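Alginate lyase A1-II' (Sphingomonas sp. A1, PDB 2CWS) probably depolymerises alginate as a polysaccharide lyase of family 7, this chain holding the alginate lyase domain of a longer protein. Local coordinates at residues G47-W52 with S68-M73; M91-K96 with Y221-S226; I107-H112 with Y162-R167; A127-G132 with I156-L161; A202-Q207 with A216-Y221. All coordinates share one frame; numbering follows the deposited sequence.

Interaction 1. Residues G47-W52 with S68-M73; sequences GAMTFW and SELREM. With SO4 (sulfate ion), chain C.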
# COMPACT_ATOMS: atom_id res chain seq x y z
N GLY A 47 -13.05 -4.96 15.03
CA GLY A 47 -12.88 -3.55 14.70
C GLY A 47 -11.96 -3.31 13.52
O GLY A 47 -11.83 -2.14 13.09
N ALA A 48 -11.29 -4.32 13.00
CA ALA A 48 -10.32 -4.03 11.93
C ALA A 48 -11.00 -3.64 10.65
O ALA A 48 -12.02 -4.19 10.24
CB ALA A 48 -9.50 -5.29 11.60
N MET A 49 -10.34 -2.68 9.95
CA MET A 49 -10.67 -2.41 8.54
C MET A 49 -10.07 -3.58 7.74
O MET A 49 -8.85 -3.82 7.78
CB MET A 49 -10.09 -1.08 8.14
CG MET A 49 -10.17 -0.74 6.66
SD MET A 49 -9.86 0.98 6.28
CE MET A 49 -8.23 1.22 6.97
N THR A 50 -10.95 -4.32 7.05
CA THR A 50 -10.62 -5.63 6.50
C THR A 50 -10.79 -5.57 4.99
O THR A 50 -11.85 -5.16 4.49
CB THR A 50 -11.54 -6.67 7.15
OG1 THR A 50 -11.42 -6.61 8.55
CG2 THR A 50 -11.07 -8.09 6.71
N PHE A 51 -9.75 -6.02 4.29
CA PHE A 51 -9.67 -5.98 2.83
C PHE A 51 -9.67 -7.40 2.31
O PHE A 51 -8.75 -8.19 2.68
CB PHE A 51 -8.36 -5.32 2.38
CG PHE A 51 -8.17 -3.89 2.89
CD1 PHE A 51 -8.53 -2.82 2.08
CD2 PHE A 51 -7.61 -3.66 4.13
CE1 PHE A 51 -8.29 -1.53 2.50
CE2 PHE A 51 -7.40 -2.35 4.56
CZ PHE A 51 -7.72 -1.28 3.74
N TRP A 52 -10.64 -7.76 1.46
CA TRP A 52 -10.71 -9.10 0.88
C TRP A 52 -10.64 -8.98 -0.64
O TRP A 52 -11.31 -8.11 -1.23
CB TRP A 52 -12.04 -9.81 1.32
CG TRP A 52 -12.16 -11.13 0.58
CD1 TRP A 52 -11.48 -12.28 0.93
CD2 TRP A 52 -12.90 -11.46 -0.60
NE1 TRP A 52 -11.77 -13.28 0.05
CE2 TRP A 52 -12.66 -12.80 -0.92
CE3 TRP A 52 -13.80 -10.70 -1.42
CZ2 TRP A 52 -13.22 -13.47 -2.00
CZ3 TRP A 52 -14.37 -11.36 -2.50
CH2 TRP A 52 -14.09 -12.73 -2.78
N SER A 68 -7.65 -5.01 -3.19
CA SER A 68 -8.58 -4.15 -2.42
C SER A 68 -7.63 -3.26 -1.61
O SER A 68 -7.01 -3.77 -0.68
CB SER A 68 -9.48 -5.00 -1.52
OG SER A 68 -10.31 -4.13 -0.78
N GLU A 69 -7.44 -2.01 -2.05
CA GLU A 69 -6.27 -1.26 -1.60
C GLU A 69 -6.64 0.24 -1.54
O GLU A 69 -7.26 0.74 -2.48
CB GLU A 69 -5.07 -1.52 -2.51
CG GLU A 69 -3.73 -1.00 -1.99
CD GLU A 69 -2.58 -1.24 -2.95
OE1 GLU A 69 -2.78 -1.15 -4.18
OE2 GLU A 69 -1.45 -1.51 -2.47
N LEU A 70 -6.21 0.90 -0.46
CA LEU A 70 -6.36 2.34 -0.37
C LEU A 70 -5.22 3.04 -1.08
O LEU A 70 -4.08 2.58 -1.09
CB LEU A 70 -6.35 2.78 1.12
CG LEU A 70 -7.46 2.24 1.97
CD1 LEU A 70 -7.24 2.58 3.43
CD2 LEU A 70 -8.86 2.75 1.50
N ARG A 71 -5.54 4.19 -1.66
CA ARG A 71 -4.64 5.03 -2.45
C ARG A 71 -4.72 6.43 -1.87
O ARG A 71 -5.82 7.03 -1.82
CB ARG A 71 -5.15 4.95 -3.92
CG ARG A 71 -4.29 5.63 -5.00
CD ARG A 71 -4.21 7.18 -4.96
NE ARG A 71 -3.79 7.63 -6.28
CZ ARG A 71 -3.18 8.78 -6.52
NH1 ARG A 71 -2.94 9.65 -5.54
NH2 ARG A 71 -2.81 9.05 -7.79
N GLU A 72 -3.60 6.96 -1.41
CA GLU A 72 -3.58 8.25 -0.72
C GLU A 72 -3.97 9.37 -1.65
O GLU A 72 -3.46 9.46 -2.78
CB GLU A 72 -2.18 8.52 -0.17
CG GLU A 72 -2.07 9.88 0.53
CD GLU A 72 -0.63 10.28 0.80
OE1 GLU A 72 0.30 9.67 0.26
OE2 GLU A 72 -0.49 11.29 1.57
N MET A 73 -4.83 10.27 -1.18
CA MET A 73 -5.33 11.42 -1.92
C MET A 73 -5.07 12.68 -1.11
O MET A 73 -5.91 13.07 -0.31
CB MET A 73 -6.84 11.28 -2.20
CG MET A 73 -7.15 10.05 -3.03
SD MET A 73 -6.80 10.17 -4.78
CE MET A 73 -8.13 11.30 -5.29
S SO4 C . -4.72 6.78 -9.89
O1 SO4 C . -4.69 6.07 -8.48
O2 SO4 C . -5.89 7.58 -9.94
O3 SO4 C . -3.57 7.50 -10.12
O4 SO4 C . -4.77 5.59 -10.75
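Phe51 turns a ring edge to Leu70: Phe51 CE1 lies 3.9 Å from Leu70 CG, and the two side chains cross at about a right angle. Phe51 CD1 is 3.6 Å from Ser68 OG, which lies in the ring plane. Met49 and Leu70 meet tip to tip, with Met49 CE 3.9 Å from Leu70 CD1. A bend at chi3 of Met49 (58°) brings CE there. The contact lies inside a beta-sandwich jelly roll; strands 49-52 and 68-72 come from its two sheets and run 124° apart. Phe41 also meets Phe51 edge-to-face, and Tyr40 O holds the Ser68 hydroxyl. Arg71 NE donates to O1 of one bound sulfate (chain C) at 2.8 Å, and Arg71 NH2 to its O3 at 2.9 Å. Arg71 NH1 donates to Glu72 O at 2.8 Å, in the guanidinium plane. With an alanine here, the sulfate would probably lose this two-pronged hold and Glu72 O its donor. Lys16 also bonds the sulfate, and Tyr199 makes a cation-pi contact with Arg71.

Interaction 2. Residues M91-K96 with Y221-S226; sequences MKLSGK and YSLSVS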
# COMPACT_ATOMS: atom_id res chain seq x y z
N MET A 91 4.01 7.22 6.64
CA MET A 91 2.81 6.41 6.91
C MET A 91 3.11 5.46 8.04
O MET A 91 4.15 4.80 8.04
CB MET A 91 2.43 5.66 5.63
CG MET A 91 1.26 4.69 5.90
SD MET A 91 0.56 3.99 4.38
CE MET A 91 2.01 3.00 3.84
N LYS A 92 2.20 5.39 8.98
CA LYS A 92 2.25 4.42 10.06
C LYS A 92 0.99 3.58 10.02
O LYS A 92 -0.10 4.10 9.76
CB LYS A 92 2.33 5.06 11.45
CG LYS A 92 3.54 5.95 11.60
CD LYS A 92 3.50 6.53 13.03
CE LYS A 92 3.21 5.37 13.97
NZ LYS A 92 3.17 5.75 15.40
N LEU A 93 1.12 2.28 10.25
CA LEU A 93 -0.07 1.46 10.33
C LEU A 93 0.21 0.32 11.29
O LEU A 93 1.36 -0.07 11.56
CB LEU A 93 -0.53 0.97 8.93
CG LEU A 93 0.48 0.11 8.13
CD1 LEU A 93 0.47 -1.37 8.53
CD2 LEU A 93 0.08 0.19 6.66
N SER A 94 -0.88 -0.28 11.77
CA SER A 94 -0.79 -1.54 12.48
C SER A 94 -1.81 -2.48 11.85
O SER A 94 -2.91 -2.03 11.49
CB SER A 94 -0.96 -1.46 14.00
OG SER A 94 -2.28 -1.09 14.29
N GLY A 95 -1.44 -3.72 11.66
CA GLY A 95 -2.32 -4.62 10.92
C GLY A 95 -1.86 -6.03 10.99
O GLY A 95 -0.92 -6.38 11.73
N LYS A 96 -2.49 -6.89 10.21
CA LYS A 96 -2.12 -8.28 10.11
C LYS A 96 -2.64 -8.84 8.78
O LYS A 96 -3.57 -8.29 8.20
CB LYS A 96 -2.67 -9.19 11.24
CG LYS A 96 -4.20 -9.15 11.37
CD LYS A 96 -4.76 -10.26 12.24
CE LYS A 96 -4.36 -9.99 13.66
NZ LYS A 96 -4.73 -11.18 14.54
N TYR A 221 -5.65 -1.99 11.89
CA TYR A 221 -6.23 -1.49 13.14
C TYR A 221 -5.94 -0.01 13.34
O TYR A 221 -6.65 0.67 14.06
CB TYR A 221 -5.66 -2.25 14.36
CG TYR A 221 -6.04 -3.72 14.33
CD1 TYR A 221 -5.16 -4.65 13.80
CD2 TYR A 221 -7.28 -4.15 14.77
CE1 TYR A 221 -5.49 -5.99 13.73
CE2 TYR A 221 -7.60 -5.50 14.69
CZ TYR A 221 -6.73 -6.40 14.18
OH TYR A 221 -7.01 -7.75 14.11
N SER A 222 -4.92 0.52 12.65
CA SER A 222 -4.62 1.95 12.69
C SER A 222 -3.91 2.29 11.37
O SER A 222 -3.23 1.42 10.80
CB SER A 222 -3.78 2.32 13.91
OG SER A 222 -2.57 1.61 13.89
N LEU A 223 -4.06 3.55 10.94
CA LEU A 223 -3.47 3.98 9.65
C LEU A 223 -3.42 5.49 9.66
O LEU A 223 -4.47 6.13 9.79
CB LEU A 223 -4.35 3.52 8.48
CG LEU A 223 -3.92 3.99 7.08
CD1 LEU A 223 -2.55 3.46 6.69
CD2 LEU A 223 -4.99 3.60 6.06
N SER A 224 -2.22 6.07 9.54
CA SER A 224 -2.09 7.50 9.52
C SER A 224 -0.99 7.90 8.56
O SER A 224 -0.06 7.16 8.30
CB SER A 224 -1.85 8.08 10.93
OG SER A 224 -0.63 7.64 11.42
N VAL A 225 -1.10 9.13 8.07
CA VAL A 225 -0.09 9.74 7.21
C VAL A 225 0.20 11.14 7.73
O VAL A 225 -0.70 11.88 8.07
CB VAL A 225 -0.62 9.82 5.76
CG1 VAL A 225 0.35 10.60 4.89
CG2 VAL A 225 -0.87 8.44 5.18
N SER A 226 1.51 11.47 7.73
CA SER A 226 1.98 12.78 8.16
C SER A 226 2.98 13.30 7.15
O SER A 226 3.95 12.65 6.82
CB SER A 226 2.65 12.68 9.54
OG SER A 226 3.23 13.91 9.95
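A classic beta bulge, with Tyr221 and Ser222 both facing Ser94, marks one end of the antiparallel pairing of strands 91-96 and 222-226. The strands are neighbours in one sheet of the jelly-roll sandwich. At the bulge, Tyr221 N donates to Ser94 O at 2.8 Å and 169°. Ser222 N makes only a weak bond to Ser94 O, 3.4 Å. Past it the pairing is regular. Lys92 and Ser224 form a hydrogen-bonded pair, with Lys92 N to Ser224 O at 3.0 Å and Ser224 N to Lys92 O at 2.9 Å. The residues alternate between two faces. Lys92, Ser94, Ser222 and Ser224 make a polar, more exposed face. There the hydroxyls of Ser94 and Ser222 share a hydrogen bond, OG to OG 2.7 Å, in one of two modelled conformers of Ser94. Beyond the bulge, in the conformer given, Lys96 crosses the edge of the Tyr221 ring at an angle and its NZ bonds to Gly159 O; Tyr221 OH bonds to Asp46. Met91, Leu93, Leu223 and Val225 point to the sandwich interior, where Phe200, Ala202 and Trp15 pack on them. Leu223 carries this side of the contact. Its chi1 of 176° sets CG anti to the backbone N, and chi2 (62°) turns CD1 between two neighbours: Leu223 CD1 is 3.9 Å from Leu93 CB and 3.9 Å from Met91 SD.

Interaction 3. Residues I107-H112 with Y162-R167; sequences IVAQIH and YNMEIR. With SO4 (sulfate ion), chain B.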
# COMPACT_ATOMS: atom_id res chain seq x y z
N ILE A 107 0.92 -7.91 -1.10
CA ILE A 107 1.53 -6.61 -0.76
C ILE A 107 0.53 -5.87 0.10
O ILE A 107 -0.65 -5.72 -0.27
CB ILE A 107 1.94 -5.85 -2.04
CG1 ILE A 107 3.16 -6.51 -2.65
CG2 ILE A 107 2.16 -4.36 -1.74
CD1 ILE A 107 3.51 -6.00 -4.04
N VAL A 108 0.99 -5.37 1.26
CA VAL A 108 0.11 -4.75 2.26
C VAL A 108 0.32 -3.26 2.39
O VAL A 108 -0.49 -2.61 3.06
CB VAL A 108 0.21 -5.45 3.64
CG1 VAL A 108 -0.30 -6.89 3.55
CG2 VAL A 108 1.64 -5.38 4.17
N ALA A 109 1.34 -2.69 1.78
CA ALA A 109 1.54 -1.25 1.78
C ALA A 109 2.50 -0.90 0.67
O ALA A 109 3.31 -1.74 0.23
CB ALA A 109 2.09 -0.76 3.13
N GLN A 110 2.42 0.34 0.21
CA GLN A 110 3.35 0.82 -0.84
C GLN A 110 3.63 2.30 -0.64
O GLN A 110 2.84 3.06 -0.06
CB GLN A 110 2.79 0.68 -2.29
CG GLN A 110 2.19 -0.68 -2.58
CD GLN A 110 1.93 -0.84 -4.05
OE1 GLN A 110 2.84 -0.61 -4.87
NE2 GLN A 110 0.72 -1.25 -4.40
N ILE A 111 4.75 2.72 -1.25
CA ILE A 111 4.89 4.07 -1.78
C ILE A 111 4.92 3.88 -3.29
O ILE A 111 5.80 3.15 -3.77
CB ILE A 111 6.15 4.82 -1.31
CG1 ILE A 111 6.14 5.03 0.20
CG2 ILE A 111 6.24 6.15 -2.07
CD1 ILE A 111 7.43 5.69 0.67
N HIS A 112 4.03 4.56 -4.01
CA HIS A 112 4.01 4.41 -5.44
C HIS A 112 4.44 5.71 -6.12
O HIS A 112 4.00 6.82 -5.69
CB HIS A 112 2.56 4.06 -5.86
CG HIS A 112 2.53 3.30 -7.14
ND1 HIS A 112 2.84 3.82 -8.38
CD2 HIS A 112 2.26 2.00 -7.34
CE1 HIS A 112 2.72 2.87 -9.30
NE2 HIS A 112 2.35 1.72 -8.70
N TYR A 162 1.56 -6.59 13.04
CA TYR A 162 2.77 -5.80 12.75
C TYR A 162 2.45 -4.31 12.88
O TYR A 162 1.36 -3.85 12.54
CB TYR A 162 3.34 -6.09 11.36
CG TYR A 162 2.33 -6.35 10.24
CD1 TYR A 162 2.09 -7.64 9.82
CD2 TYR A 162 1.67 -5.31 9.61
CE1 TYR A 162 1.19 -7.91 8.78
CE2 TYR A 162 0.75 -5.54 8.60
CZ TYR A 162 0.52 -6.85 8.19
OH TYR A 162 -0.40 -7.17 7.19
N ASN A 163 3.45 -3.60 13.36
CA ASN A 163 3.49 -2.16 13.38
C ASN A 163 4.46 -1.61 12.35
O ASN A 163 5.68 -1.69 12.55
CB ASN A 163 3.95 -1.64 14.74
CG ASN A 163 2.92 -1.94 15.80
OD1 ASN A 163 1.79 -1.48 15.70
ND2 ASN A 163 3.26 -2.75 16.80
N MET A 164 3.96 -1.09 11.27
CA MET A 164 4.76 -0.73 10.11
C MET A 164 4.91 0.78 10.03
O MET A 164 3.98 1.51 10.38
CB MET A 164 4.05 -1.25 8.86
CG MET A 164 4.80 -0.97 7.58
SD MET A 164 3.86 -1.49 6.12
CE MET A 164 3.81 -3.27 6.38
N GLU A 165 6.07 1.22 9.54
CA GLU A 165 6.22 2.64 9.21
C GLU A 165 7.01 2.69 7.91
O GLU A 165 7.96 1.94 7.71
CB GLU A 165 6.94 3.37 10.34
CG GLU A 165 7.09 4.87 10.09
CD GLU A 165 7.66 5.55 11.31
OE1 GLU A 165 8.42 6.51 11.14
OE2 GLU A 165 7.38 5.09 12.46
N ILE A 166 6.60 3.61 7.05
CA ILE A 166 7.34 3.86 5.81
C ILE A 166 7.51 5.37 5.70
O ILE A 166 6.50 6.08 5.72
CB ILE A 166 6.68 3.32 4.54
CG1 ILE A 166 6.26 1.86 4.74
CG2 ILE A 166 7.61 3.50 3.37
CD1 ILE A 166 5.53 1.29 3.50
N ARG A 167 8.75 5.83 5.67
CA ARG A 167 9.05 7.28 5.67
C ARG A 167 9.97 7.61 4.54
O ARG A 167 10.96 6.91 4.33
CB ARG A 167 9.70 7.68 7.03
CG ARG A 167 10.22 9.11 7.03
CD ARG A 167 10.64 9.51 8.44
NE ARG A 167 11.76 8.76 9.03
CZ ARG A 167 13.03 9.17 9.04
NH1 ARG A 167 13.42 10.30 8.44
NH2 ARG A 167 13.94 8.43 9.65
S SO4 B . 1.06 -1.54 -9.16
O1 SO4 B . 0.50 -1.03 -7.77
O2 SO4 B . 1.85 -0.53 -9.83
O3 SO4 B . 1.90 -2.66 -8.97
O4 SO4 B . -0.06 -1.89 -10.03
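Ile111 and Ile166 slide past each other in opposite directions at the closest point of this contact. Ile111 CD1 comes to 3.5 Å from Ile166 CG2, but this tightness is doubtful, since Ile111 has two modelled conformers. Next to them, Ala109 CB sits 3.6 Å from Met164 SD and 4.0 Å from Ile166 CD1. The bend of Met164 at chi3 (-65°) carries its methyl on, so that Met164 CE lies 3.7 Å from Val108 CG2. Val108 CG1 is also 3.7 Å from Tyr162 OH, a hydroxyl that bonds to Thr97. All six residues are buried between the two sheets of the jelly-roll sandwich. Strands 107-112 and 162-167 face each other across it, their directions only 3° apart, and are joined by apolar side chains. The looser side is at His112, which is partly exposed. There Gln110 and His112 turn polar ends to a bound sulfate (chain B), probably from the crystallisation liquor. His112 NE2 donates to sulfate O2 at 2.6 Å and a nearly straight 177°. Gln110 NE2 makes a weak bond of 3.4 Å to sulfate O1, and also bonds to Glu69. Arg67 and Tyr205 bond the same sulfate, consistent with a pocket for an acidic group of the substrate. A leucine in place of His112 would probably leave sulfate O2 without this donor and Tyr199 without its nearly parallel ring partner.

Interaction 4. Residues A127-G132 with I156-L161; sequences AVFQDG and IKLGDL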
# COMPACT_ATOMS: atom_id res chain seq x y z
N ALA A 127 5.65 -3.38 0.43
CA ALA A 127 5.74 -4.18 1.66
C ALA A 127 5.14 -5.54 1.35
O ALA A 127 3.91 -5.68 1.29
CB ALA A 127 5.04 -3.44 2.80
N VAL A 128 6.01 -6.52 1.10
CA VAL A 128 5.61 -7.84 0.63
C VAL A 128 5.52 -8.81 1.79
O VAL A 128 6.55 -9.13 2.42
CB VAL A 128 6.62 -8.36 -0.40
CG1 VAL A 128 6.17 -9.73 -0.91
CG2 VAL A 128 6.81 -7.37 -1.56
N PHE A 129 4.30 -9.26 2.09
CA PHE A 129 4.05 -10.18 3.19
C PHE A 129 4.06 -11.61 2.69
O PHE A 129 3.35 -11.96 1.75
CB PHE A 129 2.69 -9.85 3.85
CG PHE A 129 2.38 -10.83 4.98
CD1 PHE A 129 1.77 -12.06 4.78
CD2 PHE A 129 2.74 -10.48 6.27
CE1 PHE A 129 1.61 -12.93 5.81
CE2 PHE A 129 2.56 -11.36 7.31
CZ PHE A 129 1.99 -12.63 7.07
N GLN A 130 4.81 -12.45 3.44
CA GLN A 130 4.71 -13.92 3.40
C GLN A 130 4.59 -14.41 4.84
O GLN A 130 4.95 -13.71 5.79
CB GLN A 130 5.86 -14.57 2.67
CG GLN A 130 5.89 -13.87 1.29
CD GLN A 130 6.68 -14.71 0.36
OE1 GLN A 130 7.92 -14.56 0.32
NE2 GLN A 130 6.04 -15.58 -0.41
N ASP A 131 4.07 -15.65 4.98
CA ASP A 131 3.90 -16.21 6.33
C ASP A 131 5.24 -16.62 6.93
O ASP A 131 5.71 -17.74 6.77
CB ASP A 131 2.94 -17.38 6.22
CG ASP A 131 2.66 -18.08 7.54
OD1 ASP A 131 3.04 -17.56 8.58
OD2 ASP A 131 2.00 -19.14 7.46
N GLY A 132 5.86 -15.68 7.62
CA GLY A 132 7.15 -15.88 8.25
C GLY A 132 8.18 -14.79 7.90
O GLY A 132 9.23 -14.76 8.57
N ILE A 156 7.69 -12.65 10.98
CA ILE A 156 6.36 -12.02 10.77
C ILE A 156 5.42 -13.11 10.24
O ILE A 156 5.53 -13.40 9.04
CB ILE A 156 6.41 -10.80 9.81
CG1 ILE A 156 7.61 -9.81 10.04
CG2 ILE A 156 5.10 -10.07 9.79
CD1 ILE A 156 7.51 -9.39 11.49
N LYS A 157 4.52 -13.72 11.04
CA LYS A 157 3.72 -14.83 10.59
C LYS A 157 2.27 -14.44 10.31
O LYS A 157 1.78 -13.39 10.70
CB LYS A 157 3.76 -15.98 11.60
CG LYS A 157 5.18 -16.54 11.63
CD LYS A 157 5.41 -17.56 12.74
CE LYS A 157 6.88 -18.05 12.65
NZ LYS A 157 7.11 -19.02 13.77
N LEU A 158 1.59 -15.33 9.58
CA LEU A 158 0.16 -15.18 9.36
C LEU A 158 -0.55 -14.98 10.68
O LEU A 158 -0.34 -15.71 11.62
CB LEU A 158 -0.36 -16.47 8.67
CG LEU A 158 -1.75 -16.34 8.07
CD1 LEU A 158 -1.69 -15.53 6.78
CD2 LEU A 158 -2.34 -17.72 7.83
N GLY A 159 -1.38 -13.93 10.73
CA GLY A 159 -2.15 -13.60 11.94
C GLY A 159 -1.42 -12.74 12.95
O GLY A 159 -2.09 -12.20 13.84
N ASP A 160 -0.11 -12.59 12.85
CA ASP A 160 0.62 -11.76 13.78
C ASP A 160 0.33 -10.28 13.50
O ASP A 160 0.19 -9.86 12.38
CB ASP A 160 2.13 -11.92 13.63
CG ASP A 160 2.67 -13.24 14.14
OD1 ASP A 160 1.95 -14.07 14.76
OD2 ASP A 160 3.92 -13.42 13.93
N LEU A 161 0.30 -9.46 14.53
CA LEU A 161 0.13 -8.02 14.36
C LEU A 161 1.49 -7.44 14.05
O LEU A 161 2.48 -7.75 14.75
CB LEU A 161 -0.37 -7.41 15.68
CG LEU A 161 -0.66 -5.91 15.57
CD1 LEU A 161 -2.03 -5.81 14.90
CD2 LEU A 161 -0.62 -5.17 16.88
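The two pieces, 129-132 and 156-158, run 98° apart, and Gly132 N donates to Ile156 O at 2.7 Å through a bent bond. Strand 127-130 ends in an inverse gamma turn centred on Asp131, and residues 157-160 form a type II beta turn. Asp131 ties them together. Its chi1 of -180° swings the carboxylate away from its own N, and Asp131 OD1 accepts from Leu158 N at 2.8 Å and a straight 175°. The donor stands well above the carboxylate plane. Within the second turn, Lys157 N bonds to Asp160 OD2 at 3.0 Å. Beside these polar links, the buried Phe129 ring turns its edge to the loop. Phe129 CZ is 3.7 Å from Leu158 N, and Phe129 CE2 is 3.8 Å from Ile156 CG2. Tyr162 packs on both Phe129 and Ile156. Lys157 NZ stays 6.8 Å from Asp131 OD1. The loop is thus held by hydrogen bonds to its backbone and by the Phe129 edge, without a salt bridge between Asp131 and Lys157.

Interaction 5. Residues A202-Q207 with A216-Y221; sequences AGNYVQ and AIAKLY. With SO4 (sulfate ion), chain B.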
# COMPACT_ATOMS: atom_id res chain seq x y z
N ALA A 202 -2.18 1.36 1.03
CA ALA A 202 -2.25 0.36 2.11
C ALA A 202 -3.48 -0.48 1.88
O ALA A 202 -4.57 0.05 1.61
CB ALA A 202 -2.35 1.04 3.47
N GLY A 203 -3.32 -1.81 2.03
CA GLY A 203 -4.48 -2.68 1.93
C GLY A 203 -4.05 -4.09 1.56
O GLY A 203 -3.23 -4.68 2.31
N ASN A 204 -4.58 -4.61 0.44
CA ASN A 204 -4.40 -6.04 0.12
C ASN A 204 -4.26 -6.14 -1.39
O ASN A 204 -5.24 -6.19 -2.12
CB ASN A 204 -5.61 -6.80 0.62
CG ASN A 204 -5.61 -8.28 0.33
OD1 ASN A 204 -6.68 -8.93 0.61
ND2 ASN A 204 -4.58 -8.81 -0.22
N TYR A 205 -3.01 -6.23 -1.87
CA TYR A 205 -2.70 -6.29 -3.29
C TYR A 205 -2.19 -7.72 -3.50
O TYR A 205 -1.08 -8.07 -3.08
CB TYR A 205 -1.69 -5.22 -3.61
CG TYR A 205 -1.19 -5.17 -5.05
CD1 TYR A 205 -1.95 -5.60 -6.13
CD2 TYR A 205 0.06 -4.62 -5.27
CE1 TYR A 205 -1.45 -5.48 -7.42
CE2 TYR A 205 0.58 -4.50 -6.56
CZ TYR A 205 -0.18 -4.97 -7.62
OH TYR A 205 0.27 -4.84 -8.91
N VAL A 206 -3.02 -8.56 -4.09
CA VAL A 206 -2.81 -10.01 -4.01
C VAL A 206 -1.86 -10.50 -5.10
O VAL A 206 -2.18 -10.38 -6.27
CB VAL A 206 -4.18 -10.71 -4.18
CG1 VAL A 206 -4.01 -12.23 -3.97
CG2 VAL A 206 -5.22 -10.15 -3.20
N GLN A 207 -0.71 -11.07 -4.68
CA GLN A 207 0.27 -11.49 -5.69
C GLN A 207 0.03 -12.93 -6.12
O GLN A 207 0.84 -13.83 -5.99
CB GLN A 207 1.73 -11.29 -5.19
CG GLN A 207 1.95 -9.85 -4.66
CD GLN A 207 1.75 -8.82 -5.73
OE1 GLN A 207 2.48 -8.70 -6.72
NE2 GLN A 207 0.68 -8.00 -5.56
N ALA A 216 -7.27 -13.48 -0.53
CA ALA A 216 -6.53 -13.03 0.64
C ALA A 216 -7.36 -12.06 1.48
O ALA A 216 -8.29 -11.40 0.98
CB ALA A 216 -5.24 -12.31 0.21
N ILE A 217 -7.00 -12.01 2.75
CA ILE A 217 -7.58 -11.06 3.71
C ILE A 217 -6.44 -10.38 4.43
O ILE A 217 -5.59 -11.06 5.01
CB ILE A 217 -8.47 -11.76 4.74
CG1 ILE A 217 -9.65 -12.50 4.09
CG2 ILE A 217 -8.96 -10.75 5.78
CD1 ILE A 217 -10.39 -13.44 5.05
N ALA A 218 -6.47 -9.05 4.44
CA ALA A 218 -5.54 -8.27 5.26
C ALA A 218 -6.36 -7.30 6.10
O ALA A 218 -7.45 -6.88 5.68
CB ALA A 218 -4.55 -7.47 4.41
N LYS A 219 -5.85 -6.97 7.29
CA LYS A 219 -6.50 -6.10 8.22
C LYS A 219 -5.63 -4.95 8.65
O LYS A 219 -4.39 -5.12 8.76
CB LYS A 219 -6.85 -6.89 9.52
CG LYS A 219 -8.05 -7.78 9.34
CD LYS A 219 -8.37 -8.57 10.63
CE LYS A 219 -9.76 -9.19 10.53
NZ LYS A 219 -10.14 -9.90 11.80
N LEU A 220 -6.27 -3.82 8.94
CA LEU A 220 -5.61 -2.68 9.58
C LEU A 220 -6.42 -2.31 10.83
O LEU A 220 -7.64 -2.25 10.81
CB LEU A 220 -5.53 -1.48 8.64
CG LEU A 220 -4.61 -1.70 7.41
CD1 LEU A 220 -4.68 -0.52 6.47
CD2 LEU A 220 -3.18 -1.94 7.83
N TYR A 221 -5.65 -1.99 11.89
CA TYR A 221 -6.23 -1.49 13.14
C TYR A 221 -5.94 -0.01 13.34
O TYR A 221 -6.65 0.67 14.06
CB TYR A 221 -5.66 -2.25 14.36
CG TYR A 221 -6.04 -3.72 14.33
CD1 TYR A 221 -5.16 -4.65 13.80
CD2 TYR A 221 -7.28 -4.15 14.77
CE1 TYR A 221 -5.49 -5.99 13.73
CE2 TYR A 221 -7.60 -5.50 14.69
CZ TYR A 221 -6.73 -6.40 14.18
OH TYR A 221 -7.01 -7.75 14.11
S SO4 B . 1.06 -1.54 -9.16
O1 SO4 B . 0.50 -1.03 -7.77
O2 SO4 B . 1.85 -0.53 -9.83
O3 SO4 B . 1.90 -2.66 -8.97
O4 SO4 B . -0.06 -1.89 -10.03
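Asn204 points across the jelly-roll sandwich at Ala216 and Ala218, linking the sheet of strand 204-206 to that of strand 216-220. The strands run nearly antiparallel, 157° apart. The CB of Asn204 touches the methyl of Ala218, Asn204 CB to Ala218 CB 4.0 Å. A chi1 of 178° then sends the side chain toward Ala216, and Asn204 CG is 4.0 Å from Ala216 CB. The amide at the tip lies beside the same residue. The atom modelled as Asn204 OD1 is 3.0 Å from Ala216 O, but the amide is probably turned over in the model. Small apolar contacts continue on each side of Asn204. Val206 CG2 is 4.0 Å from Ala216 CB, and Ala202 CB is 4.1 Å from Leu220 CD1. At Gly203 the chain turns a corner, with backbone angles suited to glycine. Tyr205 points the other way, out of the interior. Arg67 makes a cation-pi contact with its ring. Tyr205 OH donates to O3 of the sulfate held by His112 (2.7 Å) and also bonds to Ser63. Gln207 folds back over this ring: Gln207 NE2 sits above the ring centre and donates to Tyr205 O at 3.0 Å and 173°.

Interactions 1, 3 and 5 are buried contacts between the two sheets of the sandwich: 3 is mainly apolar, 1 includes a serine, and 5 centres on an asparagine. Interaction 2 lies within one sheet and is held by backbone hydrogen bonds, with an apolar inner face and a polar outer one. Interaction 4 is a surface contact of turns, where a carboxylate and backbone atoms do the bonding. Interactions 2 and 5 share strand 215-228 and Tyr221. Interactions 3 and 5 reach the same sulfate from neighbouring strands, and Glu69 of strand 67-72 bonds to Gln110 beside it. Interaction 1 involves a different sulfate. Interaction 4 continues from interaction 3 through the pairing of Ala127 with strand 106-114.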